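Local structure of putative cell adhesion protein (Bacteroides fragilis, 4H40) at residues G193-S207 and S266-T280. The protein is a fimbrillin-like protein that probably serves as a subunit of pili and may act in cell adhesion. Sequence-based numbering, arbitrary orientation.
Sequences GVHTLEMLAEGIEIS and SISVLLNLKVNGNPT
Ile204 lies beside Leu271 on the buried face of two antiparallel strands, with Ile204 CG1 4.0 Å from Leu271 CG. With CG1 set beside the backbone N (chi1 -63°), the CG2 branch of Ile204 lies anti to that N and reaches Val269 CG1. Ile206 CG2 meets Ile267 CG2 at 3.9 Å. Farther along, Leu197 CD1 packs on Leu273 CD1. Phe186 and Val188 of strand 177-190 cover this face, with Leu251 and Ala253 of strand 251-257. The two strands are the middle pair of a four-stranded antiparallel sheet, which packs against strands 177-190 and 251-257, consistent with a beta sandwich of the transthyretin-like kind. Strand 197-207 is broken at a type I turn, Leu200 to Gly203. There Asn272 holds the returning strand: its N and ND2 both donate to Gly203 O, from opposite faces of the carbonyl plane, with Asn272 ND2 2.7 Å from Gly203 O. The other face is looser and more polar. Glu198 and Lys274 run side by side, yet Glu198 OE1 stays 4.8 Å from Lys274 NZ. A water links Thr196 OG1, Glu198 OE1, Lys274 O and Gly277 N. Glu205 OE2 forms a salt bridge with Arg239, while its OE1 accepts from a second water. At the type I' hairpin turn, Asn276 turns its amide to the 193-196 backbone. Asn276 OD1 accepts from His195 N (2.6 Å) and Thr196 N (3.2 Å), both in the carbonyl plane. Asn276 ND2 donates to Gly193 O at 2.8 Å, nearly straight at 166°.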
loop_
_atom_site.group_PDB
_atom_site.type_symbol
_atom_site.label_atom_id
_atom_site.label_comp_id
_atom_site.label_asym_id
_atom_site.label_seq_id
_atom_site.Cartn_x
_atom_site.Cartn_y
_atom_site.Cartn_z
ATOM N N GLY B 193 16.232 -18.178 0.501
ATOM C CA GLY B 193 17.354 -18.278 1.422
ATOM C C GLY B 193 16.998 -18.310 2.890
ATOM O O GLY B 193 17.898 -18.326 3.731
ATOM N N VAL B 194 15.696 -18.298 3.222
ATOM C CA VAL B 194 15.238 -18.313 4.618
ATOM C C VAL B 194 14.918 -19.743 4.991
ATOM O O VAL B 194 14.036 -20.369 4.399
ATOM C CB VAL B 194 14.058 -17.345 4.879
ATOM C CG1 VAL B 194 13.613 -17.410 6.337
ATOM C CG2 VAL B 194 14.446 -15.914 4.502
ATOM N N HIS B 195 15.691 -20.275 5.925
ATOM C CA HIS B 195 15.587 -21.643 6.397
ATOM C C HIS B 195 14.810 -21.688 7.687
ATOM O O HIS B 195 14.011 -22.591 7.892
ATOM C CB HIS B 195 16.987 -22.234 6.585
ATOM C CG HIS B 195 17.811 -22.207 5.341
ATOM N ND1 HIS B 195 17.395 -22.841 4.187
ATOM C CD2 HIS B 195 18.995 -21.602 5.101
ATOM C CE1 HIS B 195 18.339 -22.609 3.289
ATOM N NE2 HIS B 195 19.318 -21.864 3.793
ATOM N N THR B 196 15.064 -20.732 8.578
ATOM C CA THR B 196 14.391 -20.633 9.870
ATOM C C THR B 196 13.899 -19.210 10.048
ATOM O O THR B 196 14.624 -18.255 9.772
ATOM C CB THR B 196 15.285 -21.070 11.052
ATOM O OG1 THR B 196 16.339 -20.126 11.216
ATOM C CG2 THR B 196 15.834 -22.470 10.899
ATOM N N LEU B 197 12.664 -19.086 10.530
ATOM C CA LEU B 197 11.983 -17.832 10.748
ATOM C C LEU B 197 11.160 -17.975 12.016
ATOM O O LEU B 197 10.201 -18.744 12.055
ATOM C CB LEU B 197 11.124 -17.528 9.501
ATOM C CG LEU B 197 10.042 -16.454 9.548
ATOM C CD1 LEU B 197 10.639 -15.064 9.651
ATOM C CD2 LEU B 197 9.117 -16.582 8.341
ATOM N N GLU B 198 11.557 -17.249 13.057
ATOM C CA GLU B 198 10.904 -17.249 14.364
ATOM C C GLU B 198 10.628 -15.826 14.802
ATOM O O GLU B 198 11.180 -14.892 14.224
ATOM C CB GLU B 198 11.803 -17.931 15.418
ATOM C CG GLU B 198 12.085 -19.410 15.212
ATOM C CD GLU B 198 13.306 -19.871 15.989
ATOM O OE1 GLU B 198 14.442 -19.638 15.512
ATOM O OE2 GLU B 198 13.126 -20.406 17.108
HETATM N N MSE B 199 9.797 -15.665 15.844
HETATM C CA MSE B 199 9.488 -14.383 16.487
HETATM C C MSE B 199 10.517 -14.102 17.554
HETATM O O MSE B 199 10.814 -14.992 18.349
HETATM C CB MSE B 199 8.098 -14.429 17.184
HETATM C CG MSE B 199 6.912 -14.523 16.237
HETATM SE SE MSE B 199 6.231 -12.793 15.621
HETATM C CE MSE B 199 5.263 -12.299 17.164
ATOM N N LEU B 200 11.010 -12.869 17.651
ATOM C CA LEU B 200 11.859 -12.536 18.779
ATOM C C LEU B 200 10.928 -12.232 19.983
ATOM O O LEU B 200 9.718 -12.027 19.780
ATOM C CB LEU B 200 12.764 -11.345 18.447
ATOM C CG LEU B 200 13.889 -11.580 17.461
ATOM C CD1 LEU B 200 14.557 -10.288 17.115
ATOM C CD2 LEU B 200 14.884 -12.606 17.979
ATOM N N ALA B 201 11.463 -12.195 21.227
ATOM C CA ALA B 201 10.625 -11.865 22.389
ATOM C C ALA B 201 9.928 -10.497 22.205
ATOM O O ALA B 201 8.816 -10.299 22.698
ATOM C CB ALA B 201 11.463 -11.858 23.639
ATOM N N GLU B 202 10.565 -9.596 21.432
ATOM C CA GLU B 202 10.044 -8.268 21.107
ATOM C C GLU B 202 8.821 -8.351 20.143
ATOM O O GLU B 202 8.035 -7.410 20.103
ATOM C CB GLU B 202 11.140 -7.369 20.490
ATOM C CG GLU B 202 12.327 -7.044 21.387
ATOM C CD GLU B 202 13.414 -8.104 21.552
ATOM O OE1 GLU B 202 13.383 -9.126 20.828
ATOM O OE2 GLU B 202 14.294 -7.912 22.424
ATOM N N GLY B 203 8.700 -9.455 19.386
ATOM C CA GLY B 203 7.620 -9.709 18.437
ATOM C C GLY B 203 7.314 -8.583 17.465
ATOM O O GLY B 203 8.220 -7.892 16.984
ATOM N N ILE B 204 6.024 -8.380 17.182
ATOM C CA ILE B 204 5.547 -7.328 16.275
ATOM C C ILE B 204 4.923 -6.198 17.098
ATOM O O ILE B 204 3.953 -6.421 17.827
ATOM C CB ILE B 204 4.555 -7.913 15.227
ATOM C CG1 ILE B 204 5.260 -8.943 14.333
ATOM C CG2 ILE B 204 3.873 -6.788 14.400
ATOM C CD1 ILE B 204 4.368 -9.872 13.717
ATOM N N GLU B 205 5.506 -5.001 16.997
ATOM C CA GLU B 205 5.022 -3.818 17.694
ATOM C C GLU B 205 4.382 -2.830 16.695
ATOM O O GLU B 205 5.020 -2.370 15.745
ATOM C CB GLU B 205 6.137 -3.163 18.498
ATOM C CG GLU B 205 5.630 -2.027 19.367
ATOM C CD GLU B 205 6.560 -1.615 20.488
ATOM O OE1 GLU B 205 7.775 -1.438 20.231
ATOM O OE2 GLU B 205 6.063 -1.446 21.626
ATOM N N ILE B 206 3.089 -2.589 16.904
ATOM C CA ILE B 206 2.249 -1.666 16.168
ATOM C C ILE B 206 2.224 -0.372 17.018
ATOM O O ILE B 206 1.995 -0.431 18.218
ATOM C CB ILE B 206 0.862 -2.311 15.917
ATOM C CG1 ILE B 206 1.022 -3.705 15.244
ATOM C CG2 ILE B 206 -0.060 -1.385 15.103
ATOM C CD1 ILE B 206 -0.233 -4.478 15.056
ATOM N N SER B 207 2.561 0.764 16.408
ATOM C CA SER B 207 2.670 2.073 17.061
ATOM C C SER B 207 1.883 3.137 16.315
ATOM O O SER B 207 1.730 3.044 15.097
ATOM C CB SER B 207 4.136 2.500 17.127
ATOM O OG SER B 207 4.832 1.921 18.220
ATOM N N SER B 266 0.809 8.362 10.438
ATOM C CA SER B 266 1.402 7.065 10.145
ATOM C C SER B 266 1.242 6.091 11.309
ATOM O O SER B 266 1.294 6.485 12.474
ATOM C CB SER B 266 2.884 7.196 9.816
ATOM O OG SER B 266 3.055 8.052 8.711
ATOM N N ILE B 267 1.052 4.810 10.970
ATOM C CA ILE B 267 1.040 3.675 11.883
ATOM C C ILE B 267 2.308 2.884 11.533
ATOM O O ILE B 267 2.402 2.404 10.403
ATOM C CB ILE B 267 -0.274 2.823 11.792
ATOM C CG1 ILE B 267 -1.472 3.588 12.401
ATOM C CG2 ILE B 267 -0.095 1.456 12.494
ATOM C CD1 ILE B 267 -2.827 3.076 11.982
ATOM N N SER B 268 3.300 2.819 12.444
ATOM C CA SER B 268 4.498 2.020 12.213
ATOM C C SER B 268 4.276 0.609 12.773
ATOM O O SER B 268 3.604 0.422 13.793
ATOM C CB SER B 268 5.747 2.659 12.800
ATOM O OG SER B 268 6.051 2.216 14.109
ATOM N N VAL B 269 4.807 -0.376 12.051
ATOM C CA VAL B 269 4.754 -1.794 12.362
ATOM C C VAL B 269 6.210 -2.303 12.379
ATOM O O VAL B 269 6.851 -2.358 11.330
ATOM C CB VAL B 269 3.849 -2.579 11.372
ATOM C CG1 VAL B 269 3.906 -4.074 11.647
ATOM C CG2 VAL B 269 2.410 -2.103 11.448
ATOM N N LEU B 270 6.734 -2.630 13.579
ATOM C CA LEU B 270 8.088 -3.163 13.711
ATOM C C LEU B 270 8.063 -4.669 13.920
ATOM O O LEU B 270 7.568 -5.132 14.936
ATOM C CB LEU B 270 8.832 -2.525 14.881
ATOM C CG LEU B 270 9.465 -1.187 14.711
ATOM C CD1 LEU B 270 10.130 -0.805 16.007
ATOM C CD2 LEU B 270 10.503 -1.210 13.627
ATOM N N LEU B 271 8.654 -5.414 12.999
ATOM C CA LEU B 271 8.720 -6.858 13.089
ATOM C C LEU B 271 10.098 -7.248 13.554
ATOM O O LEU B 271 11.071 -6.928 12.890
ATOM C CB LEU B 271 8.391 -7.500 11.730
ATOM C CG LEU B 271 7.014 -7.166 11.147
ATOM C CD1 LEU B 271 7.079 -5.932 10.253
ATOM C CD2 LEU B 271 6.467 -8.304 10.376
ATOM N N ASN B 272 10.187 -7.873 14.737
ATOM C CA ASN B 272 11.425 -8.363 15.337
ATOM C C ASN B 272 11.447 -9.853 15.136
ATOM O O ASN B 272 10.675 -10.582 15.777
ATOM C CB ASN B 272 11.497 -7.978 16.800
ATOM C CG ASN B 272 11.375 -6.499 17.021
ATOM O OD1 ASN B 272 12.338 -5.767 16.897
ATOM N ND2 ASN B 272 10.183 -6.035 17.328
ATOM N N LEU B 273 12.242 -10.304 14.151
ATOM C CA LEU B 273 12.278 -11.714 13.773
ATOM C C LEU B 273 13.679 -12.272 13.827
ATOM O O LEU B 273 14.662 -11.537 13.678
ATOM C CB LEU B 273 11.711 -11.899 12.340
ATOM C CG LEU B 273 10.361 -11.239 12.001
ATOM C CD1 LEU B 273 10.105 -11.221 10.507
ATOM C CD2 LEU B 273 9.211 -11.909 12.725
ATOM N N LYS B 274 13.766 -13.590 14.020
ATOM C CA LYS B 274 15.013 -14.334 14.024
ATOM C C LYS B 274 15.086 -15.069 12.700
ATOM O O LYS B 274 14.455 -16.105 12.542
ATOM C CB LYS B 274 15.081 -15.281 15.233
ATOM C CG LYS B 274 16.475 -15.769 15.568
ATOM C CD LYS B 274 16.410 -16.625 16.808
ATOM C CE LYS B 274 17.770 -16.833 17.418
ATOM N NZ LYS B 274 17.704 -17.813 18.534
ATOM N N VAL B 275 15.786 -14.496 11.732
ATOM C CA VAL B 275 15.952 -15.057 10.387
ATOM C C VAL B 275 17.280 -15.817 10.336
ATOM O O VAL B 275 18.325 -15.249 10.625
ATOM C CB VAL B 275 15.856 -13.971 9.279
ATOM C CG1 VAL B 275 15.907 -14.596 7.894
ATOM C CG2 VAL B 275 14.585 -13.144 9.441
ATOM N N ASN B 276 17.220 -17.114 10.006
ATOM C CA ASN B 276 18.366 -18.018 9.928
ATOM C C ASN B 276 19.295 -17.889 11.151
ATOM O O ASN B 276 20.521 -17.907 11.008
ATOM C CB ASN B 276 19.134 -17.807 8.624
ATOM C CG ASN B 276 18.357 -18.169 7.388
ATOM O OD1 ASN B 276 17.405 -18.955 7.422
ATOM N ND2 ASN B 276 18.771 -17.621 6.257
ATOM N N GLY B 277 18.692 -17.779 12.335
ATOM C CA GLY B 277 19.389 -17.676 13.616
ATOM C C GLY B 277 19.871 -16.297 14.021
ATOM O O GLY B 277 20.342 -16.131 15.145
ATOM N N ASN B 278 19.783 -15.301 13.127
ATOM C CA ASN B 278 20.237 -13.945 13.444
ATOM C C ASN B 278 19.049 -13.008 13.707
ATOM O O ASN B 278 18.077 -13.026 12.939
ATOM C CB ASN B 278 21.115 -13.365 12.329
ATOM C CG ASN B 278 22.027 -14.350 11.630
ATOM O OD1 ASN B 278 21.849 -14.641 10.433
ATOM N ND2 ASN B 278 23.031 -14.873 12.345
ATOM N N PRO B 279 19.119 -12.156 14.761
ATOM C CA PRO B 279 18.019 -11.209 15.019
ATOM C C PRO B 279 17.970 -10.098 13.977
ATOM O O PRO B 279 19.016 -9.556 13.594
ATOM C CB PRO B 279 18.356 -10.640 16.405
ATOM C CG PRO B 279 19.419 -11.532 16.961
ATOM C CD PRO B 279 20.184 -11.995 15.762
ATOM N N THR B 280 16.757 -9.803 13.477
ATOM C CA THR B 280 16.502 -8.764 12.473
ATOM C C THR B 280 15.325 -7.891 12.922
ATOM O O THR B 280 14.547 -8.309 13.770
ATOM C CB THR B 280 16.205 -9.377 11.086
ATOM O OG1 THR B 280 14.959 -10.063 11.128
ATOM C CG2 THR B 280 17.294 -10.306 10.580
HETATM O O HOH W 1 15.901 -18.321 13.129
HETATM O O HOH W 2 9.866 -3.167 19.133
#